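Local coordinates for proline dehydrogenase (Deinococcus radiodurans, PDB 4H6Q), which oxidises L-proline to delta-1-pyrroline-5-carboxylate with FAD as cofactor, passing the electrons to a quinone in the first step of proline breakdown to glutamate, at residues 42-53 with 83-93; 114-125 with 150-158. All blocks are in the same frame, centred on the assembly; numbering follows the deposited sequence. Where two conformers were deposited one is given.

Interaction 1. Residues 42-53 with 83-93; sequences IESAIQAVQALE and KLIEAAHAAGI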
# COMPACT_ATOMS: atom_id res chain seq x y z
N ILE A 42 7.14 -11.56 11.99
CA ILE A 42 6.06 -12.13 11.18
C ILE A 42 4.90 -12.60 12.08
O ILE A 42 3.73 -12.38 11.74
CB ILE A 42 6.61 -13.32 10.33
CG1 ILE A 42 7.55 -12.80 9.23
CG2 ILE A 42 5.47 -14.17 9.71
CD1 ILE A 42 8.39 -13.89 8.52
N GLU A 43 5.21 -13.24 13.21
CA GLU A 43 4.15 -13.75 14.10
C GLU A 43 3.22 -12.64 14.60
O GLU A 43 1.99 -12.81 14.60
CB GLU A 43 4.76 -14.54 15.27
N SER A 44 3.79 -11.49 14.96
CA SER A 44 2.99 -10.40 15.45
C SER A 44 2.11 -9.87 14.33
O SER A 44 0.97 -9.46 14.57
CB SER A 44 3.83 -9.27 16.08
OG SER A 44 4.66 -8.59 15.13
N ALA A 45 2.61 -9.87 13.09
CA ALA A 45 1.82 -9.36 11.98
C ALA A 45 0.64 -10.33 11.67
O ALA A 45 -0.48 -9.89 11.40
CB ALA A 45 2.73 -9.19 10.73
N ILE A 46 0.92 -11.62 11.66
CA ILE A 46 -0.12 -12.62 11.37
C ILE A 46 -1.22 -12.54 12.44
O ILE A 46 -2.43 -12.56 12.14
CB ILE A 46 0.49 -14.04 11.34
CG1 ILE A 46 1.50 -14.18 10.18
CG2 ILE A 46 -0.61 -15.14 11.32
CD1 ILE A 46 0.94 -13.83 8.82
N GLN A 47 -0.82 -12.42 13.71
CA GLN A 47 -1.80 -12.28 14.79
C GLN A 47 -2.67 -11.01 14.60
O GLN A 47 -3.90 -11.05 14.84
CB GLN A 47 -1.12 -12.25 16.16
CG GLN A 47 -0.60 -13.64 16.58
CD GLN A 47 0.38 -13.60 17.75
OE1 GLN A 47 0.84 -12.53 18.16
NE2 GLN A 47 0.74 -14.78 18.27
N ALA A 48 -2.06 -9.92 14.15
CA ALA A 48 -2.82 -8.70 13.94
C ALA A 48 -3.78 -8.87 12.78
O ALA A 48 -4.92 -8.37 12.85
CB ALA A 48 -1.88 -7.50 13.71
N VAL A 49 -3.38 -9.54 11.70
CA VAL A 49 -4.31 -9.80 10.60
C VAL A 49 -5.46 -10.71 11.04
O VAL A 49 -6.62 -10.44 10.69
CB VAL A 49 -3.61 -10.38 9.36
CG1 VAL A 49 -4.64 -10.77 8.27
CG2 VAL A 49 -2.63 -9.36 8.81
N GLN A 50 -5.18 -11.73 11.86
CA GLN A 50 -6.24 -12.59 12.34
C GLN A 50 -7.25 -11.80 13.19
O GLN A 50 -8.47 -12.02 13.10
CB GLN A 50 -5.65 -13.77 13.12
CG GLN A 50 -4.91 -14.75 12.20
CD GLN A 50 -4.20 -15.83 12.94
OE1 GLN A 50 -3.71 -15.62 14.06
NE2 GLN A 50 -4.11 -17.01 12.32
N ALA A 51 -6.76 -10.86 13.99
CA ALA A 51 -7.64 -10.01 14.77
C ALA A 51 -8.51 -9.13 13.87
O ALA A 51 -9.71 -8.96 14.16
CB ALA A 51 -6.88 -9.18 15.81
N LEU A 52 -7.94 -8.54 12.82
CA LEU A 52 -8.73 -7.76 11.87
C LEU A 52 -9.82 -8.61 11.22
O LEU A 52 -10.97 -8.18 11.10
CB LEU A 52 -7.84 -7.14 10.78
CG LEU A 52 -6.95 -5.98 11.22
CD1 LEU A 52 -5.87 -5.74 10.16
CD2 LEU A 52 -7.78 -4.72 11.41
N GLU A 53 -9.47 -9.83 10.81
CA GLU A 53 -10.43 -10.70 10.10
C GLU A 53 -11.58 -11.09 11.01
O GLU A 53 -12.72 -11.22 10.53
CB GLU A 53 -9.71 -11.94 9.51
CG GLU A 53 -8.78 -11.57 8.31
CD GLU A 53 -8.28 -12.76 7.43
OE1 GLU A 53 -8.52 -13.95 7.74
OE2 GLU A 53 -7.66 -12.50 6.37
N LYS A 83 9.33 -15.07 2.95
CA LYS A 83 9.07 -15.79 4.21
C LYS A 83 7.72 -15.34 4.79
O LYS A 83 6.95 -16.15 5.32
CB LYS A 83 10.17 -15.52 5.25
CG LYS A 83 11.47 -16.19 4.91
CD LYS A 83 12.52 -15.86 5.98
CE LYS A 83 13.92 -16.34 5.57
NZ LYS A 83 13.98 -16.61 4.08
N LEU A 84 7.40 -14.07 4.68
CA LEU A 84 6.11 -13.56 5.13
C LEU A 84 4.97 -14.20 4.36
O LEU A 84 3.96 -14.61 4.94
CB LEU A 84 6.11 -12.05 4.94
CG LEU A 84 4.75 -11.36 5.10
CD1 LEU A 84 4.25 -11.44 6.53
CD2 LEU A 84 4.85 -9.92 4.57
N ILE A 85 5.08 -14.23 3.04
CA ILE A 85 4.03 -14.84 2.21
C ILE A 85 3.84 -16.31 2.57
O ILE A 85 2.69 -16.81 2.66
CB ILE A 85 4.38 -14.67 0.70
CG1 ILE A 85 4.30 -13.20 0.30
CG2 ILE A 85 3.52 -15.54 -0.18
CD1 ILE A 85 5.03 -12.89 -1.02
N GLU A 86 4.93 -17.06 2.76
CA GLU A 86 4.81 -18.46 3.19
C GLU A 86 4.09 -18.59 4.51
O GLU A 86 3.22 -19.45 4.69
CB GLU A 86 6.19 -19.14 3.28
CG GLU A 86 6.95 -19.25 1.95
CD GLU A 86 6.48 -20.33 1.02
OE1 GLU A 86 5.39 -20.91 1.25
OE2 GLU A 86 7.23 -20.62 0.06
N ALA A 87 4.43 -17.73 5.47
CA ALA A 87 3.82 -17.79 6.79
C ALA A 87 2.35 -17.42 6.75
O ALA A 87 1.52 -18.06 7.44
CB ALA A 87 4.60 -16.89 7.79
N ALA A 88 2.00 -16.39 5.98
CA ALA A 88 0.58 -16.04 5.82
C ALA A 88 -0.23 -17.20 5.25
O ALA A 88 -1.24 -17.61 5.82
CB ALA A 88 0.43 -14.80 4.93
N HIS A 89 0.27 -17.76 4.16
CA HIS A 89 -0.39 -18.91 3.53
C HIS A 89 -0.54 -20.07 4.52
O HIS A 89 -1.61 -20.71 4.56
CB HIS A 89 0.39 -19.31 2.27
CG HIS A 89 -0.09 -20.57 1.63
ND1 HIS A 89 -1.36 -20.69 1.08
CD2 HIS A 89 0.50 -21.78 1.46
CE1 HIS A 89 -1.53 -21.92 0.60
NE2 HIS A 89 -0.41 -22.61 0.82
N ALA A 90 0.50 -20.40 5.28
CA ALA A 90 0.44 -21.54 6.20
C ALA A 90 -0.58 -21.31 7.31
O ALA A 90 -1.11 -22.28 7.84
CB ALA A 90 1.82 -21.84 6.79
N ALA A 91 -0.88 -20.04 7.61
CA ALA A 91 -1.84 -19.65 8.64
C ALA A 91 -3.27 -19.57 8.09
O ALA A 91 -4.24 -19.33 8.82
CB ALA A 91 -1.45 -18.34 9.31
N GLY A 92 -3.41 -19.79 6.79
CA GLY A 92 -4.71 -19.68 6.14
C GLY A 92 -5.10 -18.28 5.74
O GLY A 92 -6.29 -17.99 5.58
N ILE A 93 -4.12 -17.39 5.61
CA ILE A 93 -4.39 -16.04 5.14
C ILE A 93 -3.96 -15.94 3.68
O ILE A 93 -2.83 -16.28 3.34
CB ILE A 93 -3.58 -15.03 5.97
CG1 ILE A 93 -4.01 -15.10 7.45
CG2 ILE A 93 -3.76 -13.61 5.42
CD1 ILE A 93 -3.09 -14.38 8.40
O HOH W 1 -6.02 -17.57 9.99
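Ile-93 sets its CG1 opposite its own carbonyl carbon (chi1 -62°) and runs on extended, which sends CD1 across to Val-49. Val-49 answers with CG1, placed opposite its backbone N (chi1 175°). Val-49 CG1 and Ile-93 CD1 meet at 3.9 Å, the two side chains crossing at a slant. Ile-93 CG2 also reaches Val-49 CG1, and the CG methylene of Gln-50 flanks Ile-93 CD1. Ile-46 adds a second pair of branches, in one of its two conformers. Its CG2 touches Ala-91 CB at 3.9 Å. Its CD1 lies 3.7 Å from Ala-88 CA, where the small side chain of Ala-88 probably lets the methyl come close to the backbone. At the other end Ile-42 CG2 presses on Ala-87 CB at 3.4 Å, tighter than usual for two carbons. Ile-42 CD1 lies by the backbone where Lys-83 joins Leu-84.

The two helices run in roughly the same direction and cross at -43°. They belong to the outer layer of the beta8/alpha8 barrel. Helix 42-54 precedes strand 58-63, the first of the barrel, and helix 71-90 follows it. Val-49 and Leu-84 both also rest on Leu-61 of that strand, and Ile-42 and Leu-84 on Tyr-283 of strand 277-283.

Helix 71-90 ends in a Schellman motif. Gly-92 takes positive phi, and Ile-93 N bonds back to Ala-88 O at 2.9 Å. This turn brings Ile-93 round to face helix 42-54. Ala-91, two residues before it, adds a polar link through its carbonyl. One water accepts from Gln-50 NE2 at 3.1 Å and donates to Ala-91 O at 2.8 Å. No direct hydrogen bond joins the two segments.

Interaction 2. Residues 114-125 with 150-158; sequences DLGLTNARRIIA and QFRTLVGEF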
# COMPACT_ATOMS: atom_id res chain seq x y z
N ASP A 114 17.22 -4.94 -13.97
CA ASP A 114 16.96 -4.21 -12.74
C ASP A 114 16.68 -5.15 -11.59
O ASP A 114 15.80 -6.03 -11.68
CB ASP A 114 15.77 -3.28 -12.95
CG ASP A 114 15.50 -2.37 -11.77
OD1 ASP A 114 16.00 -1.22 -11.79
OD2 ASP A 114 14.84 -2.83 -10.81
N LEU A 115 17.41 -5.00 -10.49
CA LEU A 115 17.29 -5.91 -9.34
C LEU A 115 15.92 -5.83 -8.65
O LEU A 115 15.39 -6.85 -8.17
CB LEU A 115 18.36 -5.55 -8.31
CG LEU A 115 18.50 -6.44 -7.06
CD1 LEU A 115 18.65 -7.93 -7.44
CD2 LEU A 115 19.62 -5.97 -6.13
N GLY A 116 15.31 -4.64 -8.61
CA GLY A 116 13.94 -4.51 -8.14
C GLY A 116 12.97 -5.34 -8.96
O GLY A 116 12.08 -6.01 -8.39
N LEU A 117 13.11 -5.30 -10.28
CA LEU A 117 12.25 -6.09 -11.14
C LEU A 117 12.47 -7.59 -10.92
O LEU A 117 11.52 -8.37 -10.81
CB LEU A 117 12.48 -5.73 -12.61
CG LEU A 117 11.58 -6.43 -13.65
CD1 LEU A 117 10.16 -5.96 -13.47
CD2 LEU A 117 12.03 -6.11 -15.07
N THR A 118 13.72 -8.03 -10.85
CA THR A 118 13.86 -9.47 -10.66
C THR A 118 13.42 -9.92 -9.27
O THR A 118 12.80 -10.99 -9.18
CB THR A 118 15.25 -9.99 -10.91
OG1 THR A 118 16.11 -9.41 -9.93
CG2 THR A 118 15.74 -9.59 -12.29
N ASN A 119 13.60 -9.12 -8.22
CA ASN A 119 13.07 -9.53 -6.92
C ASN A 119 11.56 -9.45 -6.90
O ASN A 119 10.91 -10.32 -6.28
CB ASN A 119 13.67 -8.67 -5.79
CG ASN A 119 15.08 -9.16 -5.42
OD1 ASN A 119 15.36 -10.37 -5.41
ND2 ASN A 119 15.99 -8.21 -5.11
N ALA A 120 10.97 -8.42 -7.54
CA ALA A 120 9.50 -8.35 -7.57
C ALA A 120 8.89 -9.55 -8.29
O ALA A 120 7.84 -10.07 -7.87
CB ALA A 120 9.03 -7.05 -8.23
N ARG A 121 9.53 -10.03 -9.34
CA ARG A 121 9.06 -11.24 -10.01
C ARG A 121 8.98 -12.42 -9.06
O ARG A 121 8.00 -13.19 -9.07
CB ARG A 121 9.98 -11.60 -11.18
CG ARG A 121 9.77 -10.74 -12.42
CD ARG A 121 10.84 -11.04 -13.44
NE ARG A 121 10.53 -10.35 -14.68
CZ ARG A 121 11.44 -9.87 -15.51
NH1 ARG A 121 12.72 -9.97 -15.21
NH2 ARG A 121 11.07 -9.25 -16.62
N ARG A 122 9.99 -12.61 -8.21
CA ARG A 122 10.02 -13.74 -7.27
C ARG A 122 8.92 -13.59 -6.22
O ARG A 122 8.25 -14.58 -5.85
CB ARG A 122 11.38 -13.83 -6.56
CG ARG A 122 12.55 -13.97 -7.51
CD ARG A 122 13.83 -14.24 -6.75
NE ARG A 122 14.23 -13.26 -5.74
CZ ARG A 122 14.31 -13.53 -4.43
NH1 ARG A 122 13.96 -14.70 -3.93
NH2 ARG A 122 14.76 -12.63 -3.62
N ILE A 123 8.74 -12.37 -5.71
CA ILE A 123 7.70 -12.11 -4.73
C ILE A 123 6.30 -12.36 -5.33
O ILE A 123 5.44 -13.03 -4.70
CB ILE A 123 7.84 -10.67 -4.20
CG1 ILE A 123 9.16 -10.55 -3.37
CG2 ILE A 123 6.60 -10.21 -3.41
CD1 ILE A 123 9.56 -9.08 -3.10
N ILE A 124 6.04 -11.81 -6.51
CA ILE A 124 4.71 -11.93 -7.10
C ILE A 124 4.44 -13.39 -7.49
O ILE A 124 3.32 -13.88 -7.30
CB ILE A 124 4.54 -11.00 -8.32
CG1 ILE A 124 4.73 -9.54 -7.91
CG2 ILE A 124 3.15 -11.25 -8.99
CD1 ILE A 124 5.00 -8.63 -9.10
N ALA A 125 5.44 -14.10 -8.02
CA ALA A 125 5.25 -15.51 -8.37
C ALA A 125 4.82 -16.31 -7.14
O ALA A 125 3.94 -17.16 -7.23
CB ALA A 125 6.55 -16.07 -8.98
N GLN A 150 7.63 -0.74 -14.74
CA GLN A 150 7.79 -2.07 -14.16
C GLN A 150 6.42 -2.70 -13.85
O GLN A 150 6.21 -3.91 -14.08
CB GLN A 150 8.68 -2.03 -12.94
CG GLN A 150 10.12 -1.66 -13.27
CD GLN A 150 11.04 -1.53 -12.06
OE1 GLN A 150 10.61 -1.16 -10.98
NE2 GLN A 150 12.32 -1.84 -12.27
N PHE A 151 5.47 -1.88 -13.38
CA PHE A 151 4.09 -2.36 -13.19
C PHE A 151 3.50 -2.93 -14.48
O PHE A 151 2.97 -4.06 -14.49
CB PHE A 151 3.21 -1.25 -12.64
CG PHE A 151 1.78 -1.65 -12.52
CD1 PHE A 151 1.39 -2.66 -11.62
CD2 PHE A 151 0.81 -1.01 -13.28
CE1 PHE A 151 0.06 -3.05 -11.53
CE2 PHE A 151 -0.54 -1.40 -13.17
CZ PHE A 151 -0.93 -2.41 -12.28
N ARG A 152 3.63 -2.20 -15.59
CA ARG A 152 3.10 -2.69 -16.86
C ARG A 152 3.78 -4.00 -17.26
O ARG A 152 3.10 -4.97 -17.66
CB ARG A 152 3.28 -1.61 -17.94
CG ARG A 152 2.88 -2.05 -19.33
CD ARG A 152 2.92 -0.90 -20.34
NE ARG A 152 1.85 0.08 -20.11
CZ ARG A 152 0.60 -0.04 -20.55
NH1 ARG A 152 0.23 -1.11 -21.27
NH2 ARG A 152 -0.31 0.91 -20.29
N THR A 153 5.11 -4.08 -17.12
CA THR A 153 5.80 -5.34 -17.39
C THR A 153 5.25 -6.51 -16.52
O THR A 153 4.99 -7.61 -17.02
CB THR A 153 7.31 -5.17 -17.15
OG1 THR A 153 7.80 -4.20 -18.07
CG2 THR A 153 8.08 -6.50 -17.30
N LEU A 154 5.07 -6.25 -15.24
CA LEU A 154 4.69 -7.28 -14.30
C LEU A 154 3.24 -7.72 -14.51
O LEU A 154 2.92 -8.92 -14.35
CB LEU A 154 4.92 -6.85 -12.84
CG LEU A 154 6.41 -6.72 -12.52
CD1 LEU A 154 6.62 -5.85 -11.28
CD2 LEU A 154 7.08 -8.12 -12.37
N VAL A 155 2.35 -6.79 -14.86
CA VAL A 155 0.98 -7.18 -15.22
C VAL A 155 1.01 -8.14 -16.42
O VAL A 155 0.29 -9.17 -16.45
CB VAL A 155 0.09 -5.95 -15.55
CG1 VAL A 155 -1.24 -6.36 -16.23
CG2 VAL A 155 -0.20 -5.17 -14.28
N GLY A 156 1.85 -7.86 -17.41
CA GLY A 156 2.01 -8.73 -18.55
C GLY A 156 2.45 -10.14 -18.19
O GLY A 156 2.00 -11.13 -18.79
N GLU A 157 3.33 -10.24 -17.19
CA GLU A 157 3.86 -11.53 -16.75
C GLU A 157 2.98 -12.35 -15.80
O GLU A 157 2.94 -13.58 -15.90
CB GLU A 157 5.26 -11.35 -16.17
CG GLU A 157 6.23 -10.84 -17.18
CD GLU A 157 7.57 -10.48 -16.62
OE1 GLU A 157 7.83 -10.67 -15.40
OE2 GLU A 157 8.38 -10.00 -17.44
N PHE A 158 2.23 -11.68 -14.94
CA PHE A 158 1.50 -12.33 -13.85
C PHE A 158 0.02 -12.10 -13.83
O PHE A 158 -0.67 -12.86 -13.18
CB PHE A 158 2.10 -11.85 -12.47
CG PHE A 158 3.53 -12.25 -12.30
CD1 PHE A 158 3.87 -13.58 -12.01
CD2 PHE A 158 4.55 -11.32 -12.48
CE1 PHE A 158 5.21 -13.98 -11.88
CE2 PHE A 158 5.88 -11.70 -12.37
CZ PHE A 158 6.22 -13.03 -12.08
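Arg-121 and Glu-157 lie side-on, their guanidinium and carboxylate planes only 24° apart. Arg-121 NE gives to Glu-157 OE1 at 2.8 Å, and Arg-121 NH2 gives to Glu-157 OE2 at 2.9 Å. Both oxygens use syn lone pairs. Arg-121 CG lies against Leu-154 CD2, and the extended chain (chi2 172°) carries the guanidinium on to the glutamate. Leu-117 CD2 lies over one guanidinium face, offset toward its rim.

Leu-154 is a knob in the hole formed by Leu-117, Ala-120, Arg-121 and Ile-124. Leu-117 and Leu-154 lie alongside each other, pointing opposite ways, with Leu-117 CD1 3.9 Å from Leu-154 CD2. Phe-158 offers a ring face to Ile-124, whose CG2 stands 3.5 Å from Phe-158 CG in a CH-pi contact.

At the start of helix 115-129, Asp-114 and Gln-150 meet at about a right angle, carboxylate and amide planes 74° apart. Asp-114 OD2 caps Leu-117 N, while OD1 takes Gly-107 N. Gln-150 OE1 is held by Gln-106. The contact joins neighbouring helices of the barrel's outer layer, both packed on strand 133-136.

Replacing Arg-121 by an alanine is likely to leave the Glu-157 carboxylate without its mate and open a gap beside Leu-154 CD2. Two hydrogen bonds, one to each oxygen, make this a two-pronged salt bridge, which probably restrains the rotation of both charged groups beside the apolar packing of Leu-154.

Overall arrangement
After helix 23-33 comes helix 42-54, then strand 58-63 and helix 71-90. Interaction 1 brings the last two helices together and closes the loop of 29 residues that contains that strand. The chain continues through strand 96-99 into helix 115-129. Strand 133-136 and helix 144-158 follow, and interaction 2 closes this second loop. The contacts are in series and neither cross nor nest. The centres of interactions 1 and 2 lie about 23 Å apart. They meet where Ile-85 CD1 packs on Ile-123 O at 3.7 Å, so helix 71-90 adjoins helix 115-129. Four successive helices are thus linked side by side around this part of the barrel.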